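Local structure of nitrate reductase (Ulva prolifera, 5YLY) at residues P234-K237 with Y238-F242. The protein is the FAD-binding cytochrome b5 reductase domain of nitrate reductase, the enzyme that probably reduces nitrate to nitrite in the first step of nitrate assimilation. Residues are numbered along the deposited sequence; the frame is centred on the assembly and turned at random.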
loop_
_atom_site.group_PDB
_atom_site.type_symbol
_atom_site.label_atom_id
_atom_site.label_comp_id
_atom_site.label_asym_id
_atom_site.label_seq_id
_atom_site.Cartn_x
_atom_site.Cartn_y
_atom_site.Cartn_z
ATOM N N PRO A 234 2.057 -22.628 15.189
ATOM C CA PRO A 234 0.959 -23.615 15.271
ATOM C C PRO A 234 -0.474 -23.064 15.294
ATOM O O PRO A 234 -1.360 -23.714 14.728
ATOM C CB PRO A 234 1.279 -24.406 16.546
ATOM C CG PRO A 234 2.744 -24.246 16.725
ATOM C CD PRO A 234 3.022 -22.833 16.290
ATOM N N GLY A 235 -0.693 -21.899 15.907
ATOM C CA GLY A 235 -2.026 -21.306 15.987
ATOM C C GLY A 235 -2.411 -20.379 14.844
ATOM O O GLY A 235 -3.165 -19.424 15.061
ATOM N N TRP A 236 -1.920 -20.661 13.612
ATOM C CA TRP A 236 -2.162 -19.852 12.401
ATOM C C TRP A 236 -3.380 -20.376 11.619
ATOM O O TRP A 236 -3.407 -21.532 11.193
ATOM C CB TRP A 236 -0.873 -19.797 11.545
ATOM C CG TRP A 236 -0.975 -19.075 10.226
ATOM C CD1 TRP A 236 -0.845 -19.628 8.984
ATOM C CD2 TRP A 236 -1.107 -17.660 10.022
ATOM N NE1 TRP A 236 -0.943 -18.650 8.021
ATOM C CE2 TRP A 236 -1.090 -17.433 8.630
ATOM C CE3 TRP A 236 -1.271 -16.560 10.880
ATOM C CZ2 TRP A 236 -1.223 -16.152 8.076
ATOM C CZ3 TRP A 236 -1.410 -15.294 10.329
ATOM C CH2 TRP A 236 -1.374 -15.101 8.945
ATOM N N LYS A 237 -4.398 -19.520 11.451
ATOM C CA LYS A 237 -5.663 -19.892 10.794
ATOM C C LYS A 237 -5.721 -19.592 9.286
ATOM O O LYS A 237 -6.798 -19.679 8.690
ATOM C CB LYS A 237 -6.871 -19.249 11.523
ATOM C CG LYS A 237 -6.985 -19.646 13.007
ATOM C CD LYS A 237 -8.420 -19.886 13.477
ATOM C CE LYS A 237 -8.777 -21.352 13.505
ATOM N NZ LYS A 237 -10.183 -21.564 13.913
ATOM N N TYR A 238 -4.580 -19.258 8.660
ATOM C CA TYR A 238 -4.581 -18.936 7.233
ATOM C C TYR A 238 -3.595 -19.801 6.444
ATOM O O TYR A 238 -3.224 -20.878 6.909
ATOM C CB TYR A 238 -4.361 -17.420 7.007
ATOM C CG TYR A 238 -5.328 -16.511 7.735
ATOM C CD1 TYR A 238 -5.052 -16.055 9.019
ATOM C CD2 TYR A 238 -6.468 -16.022 7.102
ATOM C CE1 TYR A 238 -5.921 -15.192 9.686
ATOM C CE2 TYR A 238 -7.345 -15.154 7.759
ATOM C CZ TYR A 238 -7.065 -14.743 9.049
ATOM O OH TYR A 238 -7.922 -13.895 9.700
ATOM N N SER A 239 -3.196 -19.355 5.234
ATOM C CA SER A 239 -2.319 -20.148 4.362
ATOM C C SER A 239 -0.828 -20.081 4.694
ATOM O O SER A 239 -0.380 -19.155 5.372
ATOM C CB SER A 239 -2.546 -19.767 2.909
ATOM O OG SER A 239 -3.854 -20.125 2.509
ATOM N N SER A 240 -0.066 -21.067 4.190
ATOM C CA SER A 240 1.378 -21.198 4.356
ATOM C C SER A 240 2.040 -21.236 2.978
ATOM O O SER A 240 1.470 -21.785 2.023
ATOM C CB SER A 240 1.718 -22.514 5.072
ATOM O OG SER A 240 0.985 -22.709 6.272
ATOM N N GLY A 241 3.273 -20.746 2.918
ATOM C CA GLY A 241 4.084 -20.810 1.708
ATOM C C GLY A 241 3.799 -19.713 0.710
ATOM O O GLY A 241 3.128 -18.737 1.037
ATOM N N PHE A 242 4.319 -19.874 -0.510
ATOM C CA PHE A 242 4.163 -18.894 -1.585
ATOM C C PHE A 242 2.759 -18.908 -2.176
ATOM O O PHE A 242 2.092 -19.953 -2.183
ATOM C CB PHE A 242 5.178 -19.147 -2.720
ATOM C CG PHE A 242 6.623 -19.284 -2.302
ATOM C CD1 PHE A 242 7.265 -18.259 -1.610
ATOM C CD2 PHE A 242 7.357 -20.416 -2.646
ATOM C CE1 PHE A 242 8.610 -18.385 -1.236
ATOM C CE2 PHE A 242 8.698 -20.537 -2.277
ATOM C CZ PHE A 242 9.315 -19.523 -1.571
#
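At the entry to strand 239-240, an outermost strand of the parallel sheet in the NAD-binding domain, the indole of W236 folds along the chain that follows it, meeting Y238 with one face and S239 with its N-H. Its CG stands anti to the backbone N (chi1 176°), which brings the ring alongside the next residues, with Y238 over one face and S239 at its edge. NE1 donates to O of S239 at 2.8 Å in a nearly straight bond (164° at the hydrogen); the oxygen lies close to the indole plane, while the donor sits above the plane of the carbonyl. Tryptophan suits this place because one side chain offers both a broad apolar face and a donor on its rim. Over that face lies CB of Y238, 3.5 Å from CZ2 of W236. The phenol ring then turns its edge toward the six-membered ring of W236, an edge-to-face pair with centroids 5.1 Å apart and planes at 54°. A tyrosine suits its position because its flat ring also pairs edge-to-face with Y227. A leucine in place of W236 has no N-H and no flat face, and the Y238 ring would probably be freer to turn, with O of S239 deprived of its indole partner. The CB of S239 points away from the tryptophan, and OG of this small, polar, buried residue is hydrogen-bonded to H226 and R250. Backbone bonds from S239 to Y227 and V229 join the strand to 223-229, while R209 of helix 209-218 packs against both W236 and Y238.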